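Long-range contacts in glycosyltransferase (Streptomyces halstedii, PDB 3WAD), which is a GT-B-fold glycosyltransferase of the erythromycin biosynthesis protein CIII-like family, built from two Rossmann-like domains that each hold a parallel sheet: residues L4-A9 against D125-D130; L77-T82 against D155-M160; R149-L154 against T205-P210; P340-D345 against T362-L367. All coordinates share one frame; numbering follows the deposited sequence.

Contact 1: L4-A9 against D125-D130; sequences LMTVFA and DLVIWD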
# COMPACT_ATOMS: atom_id res chain seq x y z
N LEU B 4 -7.49 -9.94 10.30
CA LEU B 4 -7.15 -8.98 11.31
C LEU B 4 -5.63 -9.08 11.61
O LEU B 4 -5.16 -10.05 12.20
CB LEU B 4 -8.03 -9.19 12.56
CG LEU B 4 -7.79 -8.36 13.79
CD1 LEU B 4 -7.98 -6.84 13.44
CD2 LEU B 4 -8.64 -8.76 15.02
N MET B 5 -4.87 -8.07 11.23
CA MET B 5 -3.43 -8.02 11.52
C MET B 5 -3.18 -7.09 12.65
O MET B 5 -3.82 -6.03 12.73
CB MET B 5 -2.68 -7.52 10.32
CG MET B 5 -3.04 -8.37 9.06
SD MET B 5 -2.07 -7.94 7.59
CE MET B 5 -0.38 -8.44 8.05
N THR B 6 -2.29 -7.47 13.58
CA THR B 6 -2.12 -6.61 14.71
C THR B 6 -0.60 -6.45 14.96
O THR B 6 0.17 -7.38 14.81
CB THR B 6 -2.93 -7.06 15.89
OG1 THR B 6 -2.77 -6.13 16.98
CG2 THR B 6 -2.55 -8.51 16.33
N VAL B 7 -0.19 -5.24 15.31
CA VAL B 7 1.22 -4.97 15.62
C VAL B 7 1.23 -3.88 16.70
O VAL B 7 0.39 -2.95 16.63
CB VAL B 7 2.04 -4.64 14.33
CG1 VAL B 7 1.48 -3.40 13.66
CG2 VAL B 7 3.52 -4.38 14.64
N PHE B 8 2.12 -3.98 17.70
CA PHE B 8 2.28 -2.88 18.66
C PHE B 8 2.77 -1.58 17.93
O PHE B 8 3.26 -1.67 16.81
CB PHE B 8 3.16 -3.24 19.88
CG PHE B 8 4.64 -3.33 19.57
CD1 PHE B 8 5.49 -2.26 19.89
CD2 PHE B 8 5.17 -4.42 18.85
CE1 PHE B 8 6.91 -2.31 19.53
CE2 PHE B 8 6.55 -4.51 18.53
CZ PHE B 8 7.42 -3.47 18.88
N ALA B 9 2.63 -0.39 18.56
CA ALA B 9 2.95 0.88 17.89
C ALA B 9 4.44 1.11 17.72
O ALA B 9 5.14 1.68 18.60
CB ALA B 9 2.23 2.11 18.58
N ASP B 125 -11.49 -14.12 9.63
CA ASP B 125 -11.19 -15.52 9.33
C ASP B 125 -9.75 -15.96 9.58
O ASP B 125 -9.45 -17.19 9.57
CB ASP B 125 -11.49 -15.81 7.88
CG ASP B 125 -12.96 -15.46 7.54
OD1 ASP B 125 -13.85 -16.13 8.12
OD2 ASP B 125 -13.22 -14.42 6.86
N LEU B 126 -8.85 -14.96 9.70
CA LEU B 126 -7.38 -15.17 9.97
C LEU B 126 -6.89 -13.98 10.85
O LEU B 126 -7.28 -12.81 10.56
CB LEU B 126 -6.66 -15.30 8.63
CG LEU B 126 -5.15 -15.67 8.61
CD1 LEU B 126 -4.96 -17.10 9.16
CD2 LEU B 126 -4.61 -15.51 7.25
N VAL B 127 -6.25 -14.25 12.01
CA VAL B 127 -5.44 -13.22 12.71
C VAL B 127 -3.93 -13.41 12.38
O VAL B 127 -3.40 -14.57 12.42
CB VAL B 127 -5.76 -13.14 14.20
CG1 VAL B 127 -4.81 -12.08 15.00
CG2 VAL B 127 -7.30 -12.81 14.38
N ILE B 128 -3.27 -12.31 11.97
CA ILE B 128 -1.76 -12.32 11.71
C ILE B 128 -1.18 -11.33 12.71
O ILE B 128 -1.51 -10.15 12.68
CB ILE B 128 -1.35 -11.92 10.32
CG1 ILE B 128 -2.07 -12.83 9.24
CG2 ILE B 128 0.22 -11.94 10.15
CD1 ILE B 128 -1.83 -12.40 7.86
N TRP B 129 -0.38 -11.83 13.66
CA TRP B 129 0.13 -10.94 14.70
C TRP B 129 1.65 -10.86 14.61
O TRP B 129 2.34 -11.88 14.61
CB TRP B 129 -0.26 -11.34 16.07
CG TRP B 129 -0.13 -12.85 16.46
CD1 TRP B 129 -0.88 -13.96 15.97
CD2 TRP B 129 0.79 -13.39 17.43
NE1 TRP B 129 -0.50 -15.11 16.65
CE2 TRP B 129 0.53 -14.80 17.52
CE3 TRP B 129 1.73 -12.81 18.31
CZ2 TRP B 129 1.21 -15.63 18.43
CZ3 TRP B 129 2.40 -13.63 19.20
CH2 TRP B 129 2.13 -15.05 19.26
N ASP B 130 2.15 -9.65 14.60
CA ASP B 130 3.58 -9.40 14.90
C ASP B 130 4.03 -10.16 16.16
O ASP B 130 3.33 -10.12 17.17
CB ASP B 130 3.77 -7.92 15.11
CG ASP B 130 5.09 -7.60 15.86
OD1 ASP B 130 6.07 -7.39 15.15
OD2 ASP B 130 5.11 -7.55 17.13

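Contact 2: L77-T82 against D155-M160; sequences LTLNET and DQWGRM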
# COMPACT_ATOMS: atom_id res chain seq x y z
N LEU B 77 19.31 -10.51 31.47
CA LEU B 77 18.40 -11.48 30.86
C LEU B 77 18.08 -11.10 29.43
O LEU B 77 17.18 -10.30 29.18
CB LEU B 77 17.10 -11.66 31.68
CG LEU B 77 17.23 -12.07 33.15
CD1 LEU B 77 15.86 -12.07 33.82
CD2 LEU B 77 17.93 -13.38 33.33
N THR B 78 18.80 -11.67 28.47
CA THR B 78 18.50 -11.39 27.07
C THR B 78 18.04 -12.58 26.25
O THR B 78 18.29 -13.76 26.56
CB THR B 78 19.69 -10.79 26.34
OG1 THR B 78 20.73 -11.75 26.29
CG2 THR B 78 20.21 -9.60 27.10
N LEU B 79 17.42 -12.22 25.12
CA LEU B 79 16.78 -13.14 24.28
C LEU B 79 17.74 -13.54 23.16
O LEU B 79 17.53 -14.53 22.47
CB LEU B 79 15.51 -12.47 23.77
CG LEU B 79 14.25 -13.24 23.44
CD1 LEU B 79 14.05 -14.53 24.26
CD2 LEU B 79 13.05 -12.30 23.51
N ASN B 80 18.81 -12.79 22.96
CA ASN B 80 19.74 -13.24 21.99
C ASN B 80 20.85 -14.20 22.52
O ASN B 80 21.83 -14.45 21.83
CB ASN B 80 20.36 -12.06 21.28
CG ASN B 80 21.23 -11.23 22.20
OD1 ASN B 80 21.46 -11.58 23.37
ND2 ASN B 80 21.73 -10.14 21.69
N GLU B 81 20.71 -14.71 23.74
CA GLU B 81 21.78 -15.52 24.34
C GLU B 81 21.84 -16.87 23.57
O GLU B 81 20.83 -17.61 23.52
CB GLU B 81 21.44 -15.77 25.82
CG GLU B 81 22.45 -16.68 26.55
CD GLU B 81 23.85 -16.10 26.44
OE1 GLU B 81 24.09 -15.05 27.01
OE2 GLU B 81 24.70 -16.65 25.74
N THR B 82 23.01 -17.25 23.04
CA THR B 82 23.10 -18.57 22.41
C THR B 82 24.22 -19.49 23.00
O THR B 82 24.36 -20.65 22.56
CB THR B 82 23.29 -18.51 20.91
OG1 THR B 82 24.56 -17.93 20.62
CG2 THR B 82 22.19 -17.69 20.20
N ASP B 155 13.77 -16.29 14.97
CA ASP B 155 12.82 -16.64 16.01
C ASP B 155 13.52 -16.95 17.35
O ASP B 155 13.54 -18.10 17.79
CB ASP B 155 11.96 -17.82 15.54
CG ASP B 155 10.77 -18.06 16.44
OD1 ASP B 155 10.41 -17.25 17.36
OD2 ASP B 155 10.15 -19.10 16.18
N GLN B 156 14.10 -15.91 17.98
CA GLN B 156 14.76 -16.06 19.26
C GLN B 156 13.80 -16.67 20.26
O GLN B 156 14.18 -17.50 21.11
CB GLN B 156 15.20 -14.69 19.80
CG GLN B 156 16.27 -13.98 18.99
CD GLN B 156 17.65 -14.67 18.97
OE1 GLN B 156 17.81 -15.83 19.37
NE2 GLN B 156 18.68 -13.89 18.51
N TRP B 157 12.54 -16.22 20.21
CA TRP B 157 11.59 -16.60 21.25
C TRP B 157 11.26 -18.07 21.07
O TRP B 157 11.17 -18.79 22.06
CB TRP B 157 10.31 -15.76 21.09
CG TRP B 157 9.28 -15.82 22.20
CD1 TRP B 157 8.04 -16.42 22.15
CD2 TRP B 157 9.35 -15.17 23.50
NE1 TRP B 157 7.35 -16.20 23.33
CE2 TRP B 157 8.13 -15.45 24.17
CE3 TRP B 157 10.36 -14.48 24.17
CZ2 TRP B 157 7.85 -14.96 25.47
CZ3 TRP B 157 10.09 -13.97 25.47
CH2 TRP B 157 8.83 -14.22 26.11
N GLY B 158 11.10 -18.50 19.80
CA GLY B 158 10.74 -19.93 19.56
C GLY B 158 11.92 -20.85 19.89
O GLY B 158 11.75 -21.92 20.53
N ARG B 159 13.12 -20.42 19.48
CA ARG B 159 14.37 -21.10 19.89
C ARG B 159 14.50 -21.29 21.43
O ARG B 159 14.75 -22.41 21.93
CB ARG B 159 15.57 -20.33 19.32
CG ARG B 159 16.94 -20.94 19.71
CD ARG B 159 18.11 -20.04 19.25
NE ARG B 159 18.11 -18.76 19.94
CZ ARG B 159 18.60 -18.52 21.16
NH1 ARG B 159 19.17 -19.51 21.88
NH2 ARG B 159 18.54 -17.28 21.66
N MET B 160 14.29 -20.24 22.20
CA MET B 160 14.33 -20.40 23.63
C MET B 160 13.13 -21.27 24.09
O MET B 160 13.21 -21.98 25.09
CB MET B 160 14.23 -19.02 24.35
CG MET B 160 15.32 -18.02 23.94
SD MET B 160 16.75 -18.27 25.00
CE MET B 160 16.46 -16.95 26.15
O HOH W 1 21.63 -14.43 18.88

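Contact 3: R149-L154 against T205-P210; sequences RMLFGL and TLAVAP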
# COMPACT_ATOMS: atom_id res chain seq x y z
N ARG B 149 1.69 -16.32 13.65
CA ARG B 149 2.67 -15.48 14.33
C ARG B 149 3.70 -15.02 13.28
O ARG B 149 4.41 -15.84 12.69
CB ARG B 149 3.26 -16.20 15.58
CG ARG B 149 4.34 -15.36 16.35
CD ARG B 149 4.86 -16.12 17.54
NE ARG B 149 5.53 -17.32 17.06
CZ ARG B 149 6.84 -17.57 17.19
NH1 ARG B 149 7.65 -16.69 17.82
NH2 ARG B 149 7.33 -18.68 16.64
N MET B 150 3.78 -13.70 13.06
CA MET B 150 4.65 -13.18 12.05
C MET B 150 6.01 -12.71 12.63
O MET B 150 6.07 -11.78 13.43
CB MET B 150 4.02 -12.06 11.20
CG MET B 150 5.01 -11.57 10.13
SD MET B 150 4.08 -10.60 8.91
CE MET B 150 5.29 -10.55 7.65
N LEU B 151 7.10 -13.37 12.19
CA LEU B 151 8.45 -12.97 12.68
C LEU B 151 8.89 -11.70 12.01
O LEU B 151 8.37 -11.28 10.94
CB LEU B 151 9.47 -14.07 12.38
CG LEU B 151 9.15 -15.45 13.03
CD1 LEU B 151 10.20 -16.53 12.72
CD2 LEU B 151 9.01 -15.38 14.55
N PHE B 152 9.91 -11.10 12.59
CA PHE B 152 10.43 -9.82 12.09
C PHE B 152 11.99 -9.93 12.05
O PHE B 152 12.71 -8.96 11.74
CB PHE B 152 9.91 -8.68 13.04
CG PHE B 152 10.36 -8.85 14.45
CD1 PHE B 152 11.67 -8.46 14.81
CD2 PHE B 152 9.54 -9.45 15.39
CE1 PHE B 152 12.12 -8.69 16.12
CE2 PHE B 152 9.95 -9.69 16.62
CZ PHE B 152 11.26 -9.31 17.01
N GLY B 153 12.50 -11.13 12.32
CA GLY B 153 13.95 -11.47 12.14
C GLY B 153 13.97 -12.95 12.48
O GLY B 153 12.96 -13.65 12.30
N LEU B 154 15.06 -13.44 13.03
CA LEU B 154 15.06 -14.79 13.58
C LEU B 154 14.15 -15.04 14.79
O LEU B 154 13.77 -14.13 15.52
CB LEU B 154 16.51 -15.22 13.92
CG LEU B 154 17.64 -15.05 12.89
CD1 LEU B 154 18.96 -15.70 13.46
CD2 LEU B 154 17.37 -15.58 11.49
N THR B 205 3.62 -20.15 12.18
CA THR B 205 4.59 -19.02 12.23
C THR B 205 4.96 -18.71 10.82
O THR B 205 5.14 -19.64 10.05
CB THR B 205 5.82 -19.46 12.95
OG1 THR B 205 5.48 -19.55 14.31
CG2 THR B 205 6.98 -18.42 12.77
N LEU B 206 5.04 -17.42 10.47
CA LEU B 206 5.50 -17.00 9.14
C LEU B 206 6.88 -16.39 9.35
O LEU B 206 7.03 -15.46 10.19
CB LEU B 206 4.54 -15.92 8.46
CG LEU B 206 4.98 -15.27 7.15
CD1 LEU B 206 5.31 -16.23 5.94
CD2 LEU B 206 3.98 -14.27 6.63
N ALA B 207 7.88 -16.88 8.62
CA ALA B 207 9.27 -16.37 8.73
C ALA B 207 9.58 -15.28 7.73
O ALA B 207 9.11 -15.37 6.56
CB ALA B 207 10.25 -17.58 8.55
N VAL B 208 10.40 -14.28 8.10
CA VAL B 208 10.81 -13.31 7.10
C VAL B 208 12.28 -13.49 6.69
O VAL B 208 12.71 -12.93 5.70
CB VAL B 208 10.60 -11.87 7.63
CG1 VAL B 208 9.10 -11.56 7.79
CG2 VAL B 208 11.38 -11.66 8.95
N ALA B 209 13.04 -14.19 7.49
CA ALA B 209 14.45 -14.47 7.22
C ALA B 209 14.48 -15.78 6.32
O ALA B 209 13.64 -16.68 6.52
CB ALA B 209 15.20 -14.71 8.55
N PRO B 210 15.42 -15.83 5.35
CA PRO B 210 15.66 -17.05 4.53
C PRO B 210 16.02 -18.27 5.35
O PRO B 210 16.68 -18.15 6.40
CB PRO B 210 16.81 -16.66 3.63
CG PRO B 210 16.89 -15.11 3.67
CD PRO B 210 16.32 -14.71 4.99
O HOH W 2 12.19 -15.11 10.20

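Contact 4: P340-D345 against T362-L367; sequences PNWLWD and TEVPDL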
# COMPACT_ATOMS: atom_id res chain seq x y z
N PRO B 340 27.53 -5.28 14.03
CA PRO B 340 26.23 -5.70 14.61
C PRO B 340 25.80 -4.94 15.86
O PRO B 340 26.59 -4.65 16.75
CB PRO B 340 26.41 -7.19 14.94
CG PRO B 340 27.67 -7.67 14.19
CD PRO B 340 28.45 -6.42 13.77
N ASN B 341 24.54 -4.59 15.88
CA ASN B 341 23.96 -4.11 17.07
C ASN B 341 23.54 -5.38 17.84
O ASN B 341 23.86 -6.48 17.44
CB ASN B 341 22.80 -3.19 16.72
CG ASN B 341 22.37 -2.34 17.88
OD1 ASN B 341 21.85 -1.26 17.67
ND2 ASN B 341 22.60 -2.81 19.14
N TRP B 342 22.88 -5.25 18.97
CA TRP B 342 22.45 -6.46 19.66
C TRP B 342 21.01 -6.31 20.05
O TRP B 342 20.63 -6.80 21.07
CB TRP B 342 23.34 -6.74 20.88
CG TRP B 342 23.63 -5.47 21.70
CD1 TRP B 342 22.82 -4.91 22.70
CD2 TRP B 342 24.77 -4.59 21.57
NE1 TRP B 342 23.39 -3.75 23.17
CE2 TRP B 342 24.59 -3.53 22.52
CE3 TRP B 342 25.94 -4.59 20.76
CZ2 TRP B 342 25.54 -2.47 22.67
CZ3 TRP B 342 26.88 -3.53 20.90
CH2 TRP B 342 26.67 -2.49 21.86
N LEU B 343 20.21 -5.62 19.26
CA LEU B 343 18.79 -5.47 19.61
C LEU B 343 18.01 -6.79 19.44
O LEU B 343 17.03 -6.99 20.13
CB LEU B 343 18.11 -4.41 18.77
CG LEU B 343 18.21 -2.94 19.22
CD1 LEU B 343 19.61 -2.60 19.41
CD2 LEU B 343 17.56 -2.04 18.15
N TRP B 344 18.41 -7.66 18.53
CA TRP B 344 17.58 -8.86 18.28
C TRP B 344 18.41 -10.07 17.85
O TRP B 344 18.55 -11.03 18.60
CB TRP B 344 16.44 -8.54 17.27
CG TRP B 344 15.53 -9.69 17.18
CD1 TRP B 344 15.41 -10.54 16.12
CD2 TRP B 344 14.63 -10.16 18.22
NE1 TRP B 344 14.47 -11.55 16.43
CE2 TRP B 344 14.02 -11.34 17.73
CE3 TRP B 344 14.34 -9.73 19.54
CZ2 TRP B 344 13.12 -12.06 18.48
CZ3 TRP B 344 13.43 -10.42 20.29
CH2 TRP B 344 12.81 -11.60 19.76
N ASP B 345 18.98 -10.00 16.66
CA ASP B 345 19.65 -11.15 16.04
C ASP B 345 20.82 -10.73 15.18
O ASP B 345 21.33 -11.54 14.40
CB ASP B 345 18.68 -11.92 15.11
CG ASP B 345 18.09 -11.02 14.03
OD1 ASP B 345 17.22 -11.49 13.25
OD2 ASP B 345 18.52 -9.84 13.96
N THR B 362 32.71 -6.27 11.64
CA THR B 362 33.48 -5.77 12.79
C THR B 362 32.63 -5.57 14.02
O THR B 362 31.77 -4.72 14.01
CB THR B 362 34.21 -4.42 12.47
OG1 THR B 362 35.08 -4.64 11.37
CG2 THR B 362 35.04 -3.97 13.67
N GLU B 363 32.86 -6.32 15.08
CA GLU B 363 32.07 -6.09 16.30
C GLU B 363 32.30 -4.72 16.86
O GLU B 363 33.37 -4.16 16.66
CB GLU B 363 32.41 -7.08 17.38
CG GLU B 363 32.30 -8.50 16.96
CD GLU B 363 30.85 -9.02 16.86
OE1 GLU B 363 29.89 -8.35 17.34
OE2 GLU B 363 30.67 -10.13 16.29
N VAL B 364 31.33 -4.20 17.57
CA VAL B 364 31.46 -2.90 18.21
C VAL B 364 32.80 -2.76 19.00
O VAL B 364 33.60 -1.89 18.66
CB VAL B 364 30.21 -2.54 19.05
CG1 VAL B 364 30.44 -1.35 19.92
CG2 VAL B 364 29.06 -2.19 18.12
N PRO B 365 33.05 -3.63 20.02
CA PRO B 365 34.36 -3.53 20.73
C PRO B 365 35.66 -3.53 19.87
O PRO B 365 36.70 -3.12 20.40
CB PRO B 365 34.34 -4.76 21.68
CG PRO B 365 33.18 -5.61 21.24
CD PRO B 365 32.20 -4.67 20.62
N ASP B 366 35.62 -3.99 18.61
CA ASP B 366 36.79 -4.00 17.67
C ASP B 366 36.79 -2.91 16.62
O ASP B 366 37.55 -2.95 15.64
CB ASP B 366 36.84 -5.32 16.89
CG ASP B 366 36.96 -6.52 17.77
OD1 ASP B 366 37.44 -6.44 18.93
OD2 ASP B 366 36.55 -7.58 17.29
N LEU B 367 35.92 -1.93 16.80
CA LEU B 367 35.71 -0.92 15.81
C LEU B 367 36.88 0.04 15.81
O LEU B 367 37.12 0.66 16.82
CB LEU B 367 34.48 -0.16 16.28
CG LEU B 367 33.62 0.60 15.33
CD1 LEU B 367 33.48 -0.23 14.07
CD2 LEU B 367 32.27 0.78 16.09
O HOH W 3 28.98 -5.68 17.83

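Contact 1: L4-A9 against D125-D130
Leu4 N donates to Leu126 O at 2.9 Å, and Ile128 N gives back to Leu4 O at 3.0 Å; the pattern repeats one step on, with Thr6 N bonded to Ile128 O and Asp130 N to Thr6 O. This zigzag is the ladder of a parallel strand pair, and the segment axes agree, running 4.7 Å apart with only 11° between their directions. Ile128 O is also approached by a CA-H group, Met5 CA lying 3.1 Å away.

On one face of the pair Met5 and Ile128 run alongside each other, and the methyl Met5 CE rests 4.1 Å from Ile128 CG2. Leu4, Thr6, Val127 and Trp129 occupy the other face. The Thr6 hydroxyl stands opposite the backbone N (chi1 -177°), which lets OG1 bond Ala34 O on the adjoining strand and leaves CG2 against Trp129 CB at 3.6 Å. From there the indole leads away, and its NE1 bonds His147 ND1.

Past the ladder, Val7 CG2 packs on Asp130 CB at 3.6 Å. The Phe8 ring then turns its edge to the carboxylate, CD2 standing 3.6 Å from Asp130 OD2, with the two planes 60° apart. His13 ND1 bonds Asp130 OD1, while Leu132 N and Thr133 OG1 hold OD2.

Backbone bonds thus join these central strands of the N-terminal sheet, between an apolar Met5-Ile128 face and a mixed one, whereas the buried carboxylate at their C-terminal ends has hydrogen-bond partners on both oxygens, and the Phe8 C-H edge probably adds a mild electrostatic attraction.

Contact 2: L77-T82 against D155-M160
Thr78 O lies 3.7 Å from the methyl Met160 CE, the first touch of the loop on the start of helix 156-168. The Thr78 hydroxyl donates to Asn80 OD1, a bond within the loop between residues two apart.

Leu79 drives the apolar part of the contact. Its CD2 comes in at the edge of the Trp157 indole, near the ring plane and 3.5 Å from CE3, while the other methyl, CD1, lies 3.7 Å from Met160 CG. The leucine and Gln156 pass in reverse senses.

At Asn80 a water takes over: it donates to Asn80 O and accepts from Gln156 NE2, each at 3.0 Å. The same amide nitrogen is bonded to Trp344 O.

Glu81 O receives Arg159 NH2 at 3.0 Å, from above the carbonyl plane, with a weak second bond from NH1. A bend at chi3 (65°) turns the guanidinium back along its own helix, where NE and NH2 grip Gln156 OE1 side-on, NH2 at 2.8 Å. Together with the bonds to Glu81 O, these two limit how the flat group can turn.

Thr82 closes the segment by setting CG2 over the centre of that guanidinium, 3.8 Å from CZ, while Met160 CG lies on the opposite face. Phe215 adds a cation-pi contact with Arg159.

The helix opens with an N-cap, Asp155 OD1 accepting from Gly158 N. A capped helix that follows strand 147-150 is a beta-alpha element of the N-terminal Rossmann-like domain of a GT-B fold, and the bond to Trp344 sets this loop-helix junction beside the opposing domain.

Contact 3: R149-L154 against T205-P210
Arg149 and Thr205 project together from neighbouring strands, and the guanidinium NH2 donates to Thr205 OG1 at 3.1 Å, the hydroxyl lying 24° out of the guanidinium plane. The arginine chain runs straight as far as CD and then kinks (chi3 64°), which brings the guanidinium edge to that hydroxyl. NE bonds Thr201 O and NH1 forms a salt bridge with Asp155, so three nitrogens have partners. Leu151 lies aslant Thr205, its CG 3.7 Å from Thr205 CG2, and lays CD2 over the rim of one guanidinium face.

On the reverse face Met150 is extended alongside Leu206, with CE 4.1 Å from Leu206 CD2. The same methyl lies 3.9 Å from Val208 CG1, though here the valine stands square to the methionine.

Strands 147-150 and 204-206 are neighbours in the parallel sheet of the N-terminal Rossmann-like domain of the GT-B fold: Leu206 N bonds Arg149 O at 2.8 Å, and Leu151 N bonds Leu206 O at 2.9 Å. Further on, where the chains have left the sheet, a water donates to Gly153 O at 2.7 Å and accepts from Ala209 N.

Chemically the pairing changes character along its length, from direct backbone bonds to a water bridge, while the buried arginine is fixed by bonds in several directions.

Contact 4: P340-D345 against T362-L367
Thr362 O faces the Pro340 ring, 3.7 Å from CD, just beyond the ends of two neighbouring strands, 336-338 and 359-361. The threonine side chain turns elsewhere, its OG1 bonded to Gln375.

Glu363 reaches across the proline ring. Its chain folds at chi2 (-75°), which brings OE1 to 3.9 Å from Pro340 CG and within 2.9 Å of a bridging water. That water donates to both Glu363 OE1 and Pro340 O, the latter at 2.8 Å, and accepts from Val364 N, also at 2.8 Å. With one hydrogen on Pro340 O and the other on Glu363 OE1, it bridges the two segments.

Val364 supplies the apolar half. CG2 lies 3.7 Å from Pro340 O and 3.8 Å from Trp342 CZ3, while CB stands at the edge of the indole, in its plane. The two side chains meet nearly perpendicular, and CZ3 is the indole atom that touches.

From Val364 through Pro365 the chain makes a short 3-10 turn, with Asp366 N bonded to Glu363 O and Leu367 N to Val364 O. It carries the remaining residues away toward helix 369-381.

In the C-terminal domain, 340-345 is the strand-to-helix link of the beta-alpha-beta crossover 336-338, 346-355, 359-361, and 362-367 leaves its second strand. Their polar link passes through one three-bonded water, and the two segments bury a modest 204 Å² in all, mostly on Pro340 and Val364.

In the fold
From the N terminus, strand 2-6 meets strand 126-130 in contact 1, closing a loop of 115 residues at the middle of the N-terminal sheet. Contact 2 opens inside that loop and closes beyond it, so the two cross; it joins the loop before helix 89-106 to helix 156-168. Contact 3 crosses contact 2 in turn and extends the sheet of contact 1, Trp129 O probably bonding Met150 N. Contact 4 comes last, in series with the others, and closes a short loop in the C-terminal domain. Its Trp344 and Asp345 reach residues of contacts 2 and 3, probably bonding Gln156 and Leu154, and so tie the two domains together.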